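Local coordinates for putative Nitroreductase (PDB 3EO7), which binds flavin mononucleotide and probably acts as an FMN-dependent oxidoreductase of the nitroreductase family, at residues L427-L441 against D498-R511. Sequence-based numbering, arbitrary orientation.
Sequences LGRDAAAVIFHTSDL and DEAVIYITTLGRPR. With FMN (flavin mononucleotide), chain B.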
ATOM      1  N   LEU A 427       8.755  11.255  16.088  1.00 14.94           N
ATOM      2  CA  LEU A 427       9.254  10.699  14.825  1.00 16.40           C
ATOM      3  C   LEU A 427       9.484  11.797  13.796  1.00 18.08           C
ATOM      4  O   LEU A 427      10.460  11.750  13.069  1.00 18.37           O
ATOM      5  CB  LEU A 427       8.295   9.655  14.248  1.00 16.55           C
ATOM      6  CG  LEU A 427       8.226   8.316  14.985  1.00 18.22           C
ATOM      7  CD1 LEU A 427       6.968   7.500  14.507  1.00 19.97           C
ATOM      8  CD2 LEU A 427       9.500   7.462  14.839  1.00 16.12           C
ATOM      9  N   GLY A 428       8.578  12.772  13.726  1.00 18.10           N
ATOM     10  CA  GLY A 428       8.736  13.911  12.777  1.00 18.10           C
ATOM     11  C   GLY A 428       9.868  14.845  13.196  1.00 17.69           C
ATOM     12  O   GLY A 428      10.611  15.349  12.357  1.00 19.17           O
ATOM     13  N   ARG A 429      10.030  15.069  14.501  1.00 18.34           N
ATOM     14  CA  ARG A 429      11.092  15.921  14.962  1.00 17.72           C
ATOM     15  C   ARG A 429      12.477  15.333  14.735  1.00 18.19           C
ATOM     16  O   ARG A 429      13.403  16.072  14.399  1.00 17.78           O
ATOM     17  CB  ARG A 429      10.953  16.168  16.462  1.00 18.21           C
ATOM     18  CG  ARG A 429      11.933  17.194  17.060  1.00 19.65           C
ATOM     19  CD  ARG A 429      11.840  17.195  18.583  1.00 20.64           C
ATOM     20  NE  ARG A 429      12.254  15.907  19.113  1.00 24.16           N
ATOM     21  CZ  ARG A 429      12.045  15.472  20.349  1.00 29.33           C
ATOM     22  NH1 ARG A 429      11.428  16.235  21.248  1.00 25.74           N
ATOM     23  NH2 ARG A 429      12.457  14.255  20.679  1.00 23.43           N
ATOM     24  N   ASP A 430      12.624  14.028  14.991  1.00 16.56           N
ATOM     25  CA  ASP A 430      13.930  13.360  15.029  1.00 16.81           C
ATOM     26  C   ASP A 430      14.374  12.655  13.763  1.00 17.42           C
ATOM     27  O   ASP A 430      15.511  12.196  13.685  1.00 16.58           O
ATOM     28  CB  ASP A 430      13.939  12.356  16.190  1.00 18.57           C
ATOM     29  CG  ASP A 430      13.728  13.027  17.548  1.00 22.82           C
ATOM     30  OD1 ASP A 430      14.099  14.206  17.687  1.00 20.67           O
ATOM     31  OD2 ASP A 430      13.136  12.383  18.438  1.00 23.65           O
ATOM     32  N   ALA A 431      13.465  12.556  12.795  1.00 16.89           N
ATOM     33  CA  ALA A 431      13.772  12.005  11.491  1.00 15.34           C
ATOM     34  C   ALA A 431      14.945  12.759  10.823  1.00 15.15           C
ATOM     35  O   ALA A 431      15.097  13.983  10.976  1.00 17.00           O
ATOM     36  CB  ALA A 431      12.540  12.113  10.593  1.00 16.99           C
ATOM     37  N   ALA A 432      15.714  12.008  10.057  1.00 14.95           N
ATOM     38  CA  ALA A 432      16.758  12.545   9.202  1.00 15.45           C
ATOM     39  C   ALA A 432      16.088  13.156   7.957  1.00 16.30           C
ATOM     40  O   ALA A 432      16.535  14.177   7.434  1.00 15.90           O
ATOM     41  CB  ALA A 432      17.764  11.418   8.800  1.00 15.18           C
ATOM     42  N   ALA A 433      15.049  12.485   7.456  1.00 17.77           N
ATOM     43  CA  ALA A 433      14.305  12.935   6.274  1.00 16.26           C
ATOM     44  C   ALA A 433      12.871  12.444   6.390  1.00 14.83           C
ATOM     45  O   ALA A 433      12.598  11.385   6.979  1.00 16.89           O
ATOM     46  CB  ALA A 433      14.930  12.399   4.997  1.00 15.79           C
ATOM     47  N   VAL A 434      11.975  13.198   5.785  1.00 14.90           N
ATOM     48  CA  VAL A 434      10.549  12.879   5.819  1.00 13.95           C
ATOM     49  C   VAL A 434      10.026  12.989   4.393  1.00 16.42           C
ATOM     50  O   VAL A 434      10.149  14.054   3.762  1.00 17.33           O
ATOM     51  CB  VAL A 434       9.791  13.782   6.771  1.00 14.50           C
ATOM     52  CG1 VAL A 434       8.270  13.391   6.747  1.00 17.41           C
ATOM     53  CG2 VAL A 434      10.347  13.688   8.227  1.00 15.94           C
ATOM     54  N   ILE A 435       9.510  11.884   3.863  1.00 14.65           N
ATOM     55  CA  ILE A 435       8.991  11.852   2.504  1.00 15.30           C
ATOM     56  C   ILE A 435       7.468  12.035   2.443  1.00 17.23           C
ATOM     57  O   ILE A 435       6.715  11.294   3.072  1.00 16.15           O
ATOM     58  CB  ILE A 435       9.428  10.545   1.812  1.00 15.66           C
ATOM     59  CG1 ILE A 435      10.967  10.469   1.782  1.00 19.53           C
ATOM     60  CG2 ILE A 435       8.872  10.422   0.383  1.00 16.40           C
ATOM     61  CD1 ILE A 435      11.459   9.189   1.166  1.00 23.34           C
ATOM     62  N   PHE A 436       7.041  13.041   1.682  1.00 16.33           N
ATOM     63  CA  PHE A 436       5.639  13.380   1.497  1.00 15.75           C
ATOM     64  C   PHE A 436       5.180  12.968   0.107  1.00 18.19           C
ATOM     65  O   PHE A 436       5.771  13.370  -0.882  1.00 16.79           O
ATOM     66  CB  PHE A 436       5.424  14.890   1.634  1.00 16.56           C
ATOM     67  CG  PHE A 436       5.697  15.411   3.010  1.00 18.90           C
ATOM     68  CD1 PHE A 436       6.991  15.659   3.437  1.00 16.50           C
ATOM     69  CD2 PHE A 436       4.662  15.587   3.903  1.00 18.37           C
ATOM     70  CE1 PHE A 436       7.225  16.073   4.752  1.00 17.51           C
ATOM     71  CE2 PHE A 436       4.894  16.000   5.195  1.00 18.32           C
ATOM     72  CZ  PHE A 436       6.171  16.235   5.618  1.00 15.56           C
ATOM     73  N   HIS A 437       4.148  12.124   0.054  1.00 16.48           N
ATOM     74  CA  HIS A 437       3.508  11.778  -1.188  1.00 15.53           C
ATOM     75  C   HIS A 437       2.289  12.670  -1.308  1.00 16.92           C
ATOM     76  O   HIS A 437       1.485  12.789  -0.373  1.00 15.61           O
ATOM     77  CB  HIS A 437       3.112  10.293  -1.190  1.00 17.25           C
ATOM     78  CG  HIS A 437       4.284   9.385  -1.284  1.00 17.51           C
ATOM     79  ND1 HIS A 437       4.521   8.386  -0.369  1.00 17.96           N
ATOM     80  CD2 HIS A 437       5.319   9.359  -2.156  1.00 17.81           C
ATOM     81  CE1 HIS A 437       5.632   7.753  -0.702  1.00 18.64           C
ATOM     82  NE2 HIS A 437       6.149   8.331  -1.779  1.00 19.09           N
ATOM     83  N   THR A 438       2.150  13.295  -2.467  1.00 15.93           N
ATOM     84  CA  THR A 438       1.077  14.229  -2.698  1.00 14.68           C
ATOM     85  C   THR A 438       0.392  13.982  -4.035  1.00 14.80           C
ATOM     86  O   THR A 438       0.901  13.261  -4.894  1.00 17.45           O
ATOM     87  CB  THR A 438       1.618  15.680  -2.711  1.00 16.05           C
ATOM     88  OG1 THR A 438       2.300  15.921  -3.942  1.00 17.03           O
ATOM     89  CG2 THR A 438       2.566  15.980  -1.488  1.00 15.54           C
ATOM     90  N   SER A 439      -0.768  14.590  -4.191  1.00 17.85           N
ATOM     91  CA  SER A 439      -1.504  14.533  -5.438  1.00 17.74           C
ATOM     92  C   SER A 439      -2.431  15.716  -5.624  1.00 17.50           C
ATOM     93  O   SER A 439      -3.060  16.177  -4.680  1.00 17.57           O
ATOM     94  CB  SER A 439      -2.357  13.244  -5.499  1.00 20.08           C
ATOM     95  OG  SER A 439      -2.950  13.058  -6.774  1.00 21.59           O
ATOM     96  N   ASP A 440      -2.490  16.227  -6.839  1.00 16.53           N
ATOM     97  CA  ASP A 440      -3.488  17.195  -7.202  1.00 16.82           C
ATOM     98  C   ASP A 440      -4.782  16.416  -7.381  1.00 17.21           C
ATOM     99  O   ASP A 440      -4.996  15.751  -8.389  1.00 17.14           O
ATOM    100  CB  ASP A 440      -3.071  17.949  -8.474  1.00 18.16           C
ATOM    101  CG  ASP A 440      -4.149  18.875  -9.006  1.00 21.58           C
ATOM    102  OD1 ASP A 440      -5.353  18.808  -8.621  1.00 19.70           O
ATOM    103  OD2 ASP A 440      -3.754  19.707  -9.858  1.00 24.63           O
ATOM    104  N   LEU A 441      -5.627  16.449  -6.359  1.00 17.59           N
ATOM    105  CA  LEU A 441      -6.857  15.642  -6.379  1.00 17.67           C
ATOM    106  C   LEU A 441      -7.818  15.986  -7.503  1.00 18.70           C
ATOM    107  O   LEU A 441      -8.403  15.081  -8.096  1.00 17.34           O
ATOM    108  CB  LEU A 441      -7.592  15.766  -5.043  1.00 18.02           C
ATOM    109  CG  LEU A 441      -6.953  15.232  -3.799  1.00 25.59           C
ATOM    110  CD1 LEU A 441      -7.955  15.448  -2.617  1.00 23.99           C
ATOM    111  CD2 LEU A 441      -6.540  13.751  -3.951  1.00 29.18           C
ATOM    112  N   ASP A 498      -1.807  23.169  -4.956  1.00 21.20           N
ATOM    113  CA  ASP A 498      -2.678  22.194  -5.612  1.00 21.76           C
ATOM    114  C   ASP A 498      -2.381  20.756  -5.210  1.00 19.54           C
ATOM    115  O   ASP A 498      -3.152  19.874  -5.545  1.00 22.13           O
ATOM    116  CB  ASP A 498      -2.583  22.290  -7.128  1.00 22.37           C
ATOM    117  CG  ASP A 498      -3.303  23.511  -7.666  1.00 30.03           C
ATOM    118  OD1 ASP A 498      -4.109  24.132  -6.930  1.00 38.34           O
ATOM    119  OD2 ASP A 498      -3.016  23.840  -8.812  1.00 39.59           O
ATOM    120  N   GLU A 499      -1.254  20.537  -4.537  1.00 18.37           N
ATOM    121  CA  GLU A 499      -0.863  19.210  -4.098  1.00 17.31           C
ATOM    122  C   GLU A 499      -1.388  18.913  -2.702  1.00 20.75           C
ATOM    123  O   GLU A 499      -0.967  19.541  -1.735  1.00 23.56           O
ATOM    124  CB  GLU A 499       0.642  19.054  -4.121  1.00 17.17           C
ATOM    125  CG  GLU A 499       1.297  19.245  -5.468  1.00 17.66           C
ATOM    126  CD  GLU A 499       1.033  18.141  -6.461  1.00 17.62           C
ATOM    127  OE1 GLU A 499       0.834  16.949  -6.058  1.00 18.73           O
ATOM    128  OE2 GLU A 499       1.071  18.448  -7.674  1.00 18.72           O
ATOM    129  N   ALA A 500      -2.312  17.957  -2.615  1.00 18.01           N
ATOM    130  CA  ALA A 500      -2.822  17.491  -1.329  1.00 17.01           C
ATOM    131  C   ALA A 500      -1.872  16.408  -0.825  1.00 16.35           C
ATOM    132  O   ALA A 500      -1.566  15.475  -1.546  1.00 15.90           O
ATOM    133  CB  ALA A 500      -4.204  16.910  -1.473  1.00 16.04           C
ATOM    134  N   VAL A 501      -1.409  16.526   0.410  1.00 16.67           N
ATOM    135  CA  VAL A 501      -0.568  15.502   1.014  1.00 16.34           C
ATOM    136  C   VAL A 501      -1.433  14.270   1.298  1.00 15.94           C
ATOM    137  O   VAL A 501      -2.507  14.388   1.926  1.00 17.76           O
ATOM    138  CB  VAL A 501       0.107  15.990   2.313  1.00 16.43           C
ATOM    139  CG1 VAL A 501       0.811  14.844   3.014  1.00 16.15           C
ATOM    140  CG2 VAL A 501       1.081  17.159   2.023  1.00 17.21           C
ATOM    141  N   ILE A 502      -0.972  13.125   0.797  1.00 14.36           N
ATOM    142  CA  ILE A 502      -1.634  11.819   0.936  1.00 17.98           C
ATOM    143  C   ILE A 502      -0.985  10.957   2.020  1.00 17.16           C
ATOM    144  O   ILE A 502      -1.659  10.252   2.743  1.00 17.08           O
ATOM    145  CB  ILE A 502      -1.530  11.041  -0.435  1.00 20.10           C
ATOM    146  CG1 ILE A 502      -2.186  11.851  -1.554  1.00 29.09           C
ATOM    147  CG2 ILE A 502      -2.124   9.647  -0.355  1.00 27.58           C
ATOM    148  CD1 ILE A 502      -3.587  12.224  -1.216  1.00 22.10           C
ATOM    149  N   TYR A 503       0.344  10.995   2.119  1.00 16.69           N
ATOM    150  CA  TYR A 503       1.034  10.119   3.052  1.00 15.47           C
ATOM    151  C   TYR A 503       2.385  10.698   3.396  1.00 16.08           C
ATOM    152  O   TYR A 503       2.936  11.476   2.619  1.00 16.47           O
ATOM    153  CB  TYR A 503       1.169   8.729   2.410  1.00 14.78           C
ATOM    154  CG  TYR A 503       1.627   7.578   3.276  1.00 15.39           C
ATOM    155  CD1 TYR A 503       1.228   7.463   4.608  1.00 14.66           C
ATOM    156  CD2 TYR A 503       2.406   6.563   2.734  1.00 17.12           C
ATOM    157  CE1 TYR A 503       1.636   6.412   5.399  1.00 14.97           C
ATOM    158  CE2 TYR A 503       2.811   5.470   3.505  1.00 14.62           C
ATOM    159  CZ  TYR A 503       2.403   5.388   4.828  1.00 12.34           C
ATOM    160  OH  TYR A 503       2.754   4.364   5.613  1.00 15.72           O
ATOM    161  N   ILE A 504       2.884  10.301   4.566  1.00 15.03           N
ATOM    162  CA  ILE A 504       4.174  10.702   5.095  1.00 15.23           C
ATOM    163  C   ILE A 504       4.944   9.453   5.515  1.00 16.42           C
ATOM    164  O   ILE A 504       4.389   8.539   6.120  1.00 17.11           O
ATOM    165  CB  ILE A 504       4.006  11.614   6.334  1.00 14.13           C
ATOM    166  CG1 ILE A 504       3.268  12.879   5.923  1.00 15.91           C
ATOM    167  CG2 ILE A 504       5.335  11.860   7.059  1.00 17.84           C
ATOM    168  CD1 ILE A 504       2.938  13.824   7.113  1.00 17.21           C
ATOM    169  N   THR A 505       6.220   9.428   5.169  1.00 15.21           N
ATOM    170  CA  THR A 505       7.128   8.360   5.594  1.00 14.54           C
ATOM    171  C   THR A 505       8.379   9.012   6.211  1.00 17.75           C
ATOM    172  O   THR A 505       9.083   9.752   5.537  1.00 17.23           O
ATOM    173  CB  THR A 505       7.534   7.418   4.462  1.00 13.99           C
ATOM    174  OG1 THR A 505       6.389   6.803   3.876  1.00 14.84           O
ATOM    175  CG2 THR A 505       8.549   6.324   4.978  1.00 15.27           C
ATOM    176  N   THR A 506       8.606   8.734   7.494  1.00 15.55           N
ATOM    177  CA  THR A 506       9.747   9.240   8.242  1.00 16.14           C
ATOM    178  C   THR A 506      10.884   8.242   8.131  1.00 16.38           C
ATOM    179  O   THR A 506      10.656   7.043   8.043  1.00 14.70           O
ATOM    180  CB  THR A 506       9.428   9.507   9.743  1.00 16.94           C
ATOM    181  OG1 THR A 506       9.065   8.274  10.401  1.00 15.91           O
ATOM    182  CG2 THR A 506       8.286  10.574   9.896  1.00 17.84           C
ATOM    183  N   LEU A 507      12.098   8.779   8.119  1.00 16.32           N
ATOM    184  CA  LEU A 507      13.305   8.018   8.025  1.00 15.57           C
ATOM    185  C   LEU A 507      14.323   8.569   9.028  1.00 16.16           C
ATOM    186  O   LEU A 507      14.500   9.782   9.152  1.00 16.64           O
ATOM    187  CB  LEU A 507      13.885   8.140   6.616  1.00 15.26           C
ATOM    188  CG  LEU A 507      13.024   7.636   5.467  1.00 15.50           C
ATOM    189  CD1 LEU A 507      13.496   8.180   4.119  1.00 18.91           C
ATOM    190  CD2 LEU A 507      13.033   6.079   5.532  1.00 17.01           C
ATOM    191  N   GLY A 508      15.025   7.674   9.688  1.00 17.00           N
ATOM    192  CA  GLY A 508      16.016   8.088  10.684  1.00 17.36           C
ATOM    193  C   GLY A 508      16.904   6.950  11.094  1.00 17.09           C
ATOM    194  O   GLY A 508      17.035   5.969  10.368  1.00 17.33           O
ATOM    195  N   ARG A 509      17.574   7.115  12.239  1.00 19.30           N
ATOM    196  CA  ARG A 509      18.374   6.036  12.820  1.00 18.50           C
ATOM    197  C   ARG A 509      17.632   5.635  14.099  1.00 18.19           C
ATOM    198  O   ARG A 509      17.196   6.480  14.883  1.00 19.24           O
ATOM    199  CB  ARG A 509      19.838   6.415  13.090  1.00 20.46           C
ATOM    200  CG  ARG A 509      20.585   7.027  11.889  1.00 18.92           C
ATOM    201  CD  ARG A 509      22.099   6.874  11.954  1.00 21.35           C
ATOM    202  NE  ARG A 509      22.485   5.633  11.294  1.00 22.26           N
ATOM    203  CZ  ARG A 509      22.749   5.518   9.986  1.00 27.17           C
ATOM    204  NH1 ARG A 509      22.744   6.561   9.171  1.00 23.80           N
ATOM    205  NH2 ARG A 509      23.064   4.334   9.494  1.00 20.92           N
ATOM    206  N   PRO A 510      17.460   4.331  14.309  1.00 21.94           N
ATOM    207  CA  PRO A 510      16.692   3.893  15.462  1.00 21.89           C
ATOM    208  C   PRO A 510      17.311   4.265  16.792  1.00 22.39           C
ATOM    209  O   PRO A 510      18.528   4.308  16.931  1.00 21.43           O
ATOM    210  CB  PRO A 510      16.665   2.372  15.303  1.00 26.11           C
ATOM    211  CG  PRO A 510      17.033   2.112  13.905  1.00 25.81           C
ATOM    212  CD  PRO A 510      17.974   3.194  13.534  1.00 22.76           C
ATOM    213  N   ARG A 511      16.456   4.538  17.754  1.00 24.75           N
ATOM    214  CA  ARG A 511      16.905   4.909  19.085  1.00 31.03           C
ATOM    215  C   ARG A 511      17.420   3.648  19.740  1.00 33.99           C
ATOM    216  O   ARG A 511      16.947   2.549  19.441  1.00 34.54           O
ATOM    217  CB  ARG A 511      15.751   5.534  19.878  1.00 30.20           C
ATOM    218  CG  ARG A 511      16.190   6.394  21.026  1.00 36.17           C
ATOM    219  CD  ARG A 511      15.022   7.167  21.666  1.00 35.21           C
ATOM    220  NE  ARG A 511      14.566   8.345  20.914  1.00 37.55           N
ATOM    221  CZ  ARG A 511      13.569   9.143  21.322  1.00 41.34           C
ATOM    222  NH1 ARG A 511      12.952   8.914  22.478  1.00 44.89           N
ATOM    223  NH2 ARG A 511      13.193  10.193  20.595  1.00 44.50           N
ATOM    224  OXT ARG A 511      18.355   3.701  20.542  1.00 38.19           O
TER
HETATM  225  N1  FMN B 700       3.299   4.600  13.497  1.00 13.36           N
HETATM  226  C2  FMN B 700       3.382   5.712  14.318  1.00 19.23           C
HETATM  227  O2  FMN B 700       4.066   5.695  15.335  1.00 17.54           O
HETATM  228  N3  FMN B 700       2.697   6.873  14.077  1.00 16.12           N
HETATM  229  C4  FMN B 700       1.845   7.002  13.020  1.00 17.03           C
HETATM  230  O4  FMN B 700       1.400   8.133  12.750  1.00 16.24           O
HETATM  231  C4A FMN B 700       1.734   5.909  12.163  1.00 14.89           C
HETATM  232  N5  FMN B 700       0.849   5.955  11.103  1.00 12.76           N
HETATM  233  C5A FMN B 700       0.804   4.885  10.187  1.00 13.33           C
HETATM  234  C6  FMN B 700       0.015   4.939   9.044  1.00 12.98           C
HETATM  235  C7  FMN B 700      -0.048   3.872   8.149  1.00 13.46           C
HETATM  236  C7M FMN B 700      -0.834   4.011   6.836  1.00 13.11           C
HETATM  237  C8  FMN B 700       0.694   2.723   8.389  1.00 14.61           C
HETATM  238  C8M FMN B 700       0.820   1.615   7.363  1.00 10.86           C
HETATM  239  C9  FMN B 700       1.508   2.643   9.534  1.00 13.14           C
HETATM  240  C9A FMN B 700       1.562   3.725  10.430  1.00 13.07           C
HETATM  241  N10 FMN B 700       2.356   3.650  11.569  1.00 14.49           N
HETATM  242  C10 FMN B 700       2.456   4.723  12.412  1.00 14.61           C
HETATM  243  C1' FMN B 700       2.992   2.346  12.007  1.00 12.78           C
HETATM  244  C2' FMN B 700       2.010   1.378  12.636  1.00 14.98           C
HETATM  245  O2' FMN B 700       1.761   1.761  14.006  1.00 16.43           O
HETATM  246  C3' FMN B 700       2.574  -0.038  12.542  1.00 13.02           C
HETATM  247  O3' FMN B 700       2.624  -0.455  11.174  1.00 13.97           O
HETATM  248  C4' FMN B 700       1.822  -1.070  13.404  1.00 13.75           C
HETATM  249  O4' FMN B 700       1.909  -0.727  14.816  1.00 15.56           O
HETATM  250  C5' FMN B 700       2.382  -2.459  13.166  1.00 11.88           C
HETATM  251  O5' FMN B 700       3.751  -2.535  13.463  1.00 14.48           O
HETATM  252  P   FMN B 700       4.823  -2.974  12.386  1.00 14.60           P
HETATM  253  O1P FMN B 700       4.820  -1.930  11.274  1.00 14.99           O
HETATM  254  O2P FMN B 700       6.143  -2.998  13.147  1.00 14.81           O
HETATM  255  O3P FMN B 700       4.481  -4.333  11.851  1.00 13.91           O
HETATM  256  O   HOH W   1      17.392   9.995  13.285  1.00 17.68           O
HETATM  257  O   HOH W   2       5.114   8.818   2.397  1.00 15.12           O
HETATM  258  O   HOH W   3      -0.169  15.693  -8.482  1.00 18.80           O
HETATM  259  O   HOH W   4      -5.486  18.696  -4.429  1.00 17.68           O
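Strands 433-439 and 500-508 pair antiparallel, their axes 4.4 Å apart at closest approach and their directions 139° apart, with Ile-435 and Thr-505 exchanging two backbone hydrogen bonds near the middle. Two classic beta bulges mark the pairing: at its start Leu-507 O accepts from Ala-432 N and Ala-433 N, and further along His-437 O accepts from Ile-502 N and Tyr-503 N, where the register shifts by one. On one face, Phe-436 lies alongside Ile-504, its CE2 3.5 Å from Ile-504 CD1, while Val-501 CG1 meets the ring at its edge. Val-434 CG1 lies just 3.3 Å from Ile-504 CG2, a snug methyl-to-methyl contact. Thr-438 OG1, turned between its backbone N and carbonyl carbon (chi1 75°), donates to Glu-499 OE1 over 2.8 Å, reaching it from above the carboxylate plane; the other oxygen, OE2, is held by Lys-302 and Tyr-303. On the reverse face, His-437 and Tyr-503 run side by side, and His-437 NE2 bonds to Tyr-358. Beyond the strands, Asp-430 OD2 meets Arg-511 NH2 at 3.1 Å in a salt bridge whose hydrogen bond is weak (122° at the hydrogen). Arg-429 grips the same carboxylate side-on, NE to OD1 and NH2 to the syn lone pair of OD2, and Glu-426 also pairs with Arg-511. With an alanine here in place of Asp-430, the guanidinium groups of Arg-429 and Arg-511, their NH2 atoms 4.1 Å apart, would probably lose the carboxylate that bridges them. The flavin lies near this pairing: Tyr-503 CE1 is 3.7 Å from FMN C7M, and Leu-427 CD1 approaches FMN O2. Flanked by strands 381-390 and 477-481, this bulged antiparallel pair belongs to the mixed sheet of an FMN-binding nitroreductase-family domain.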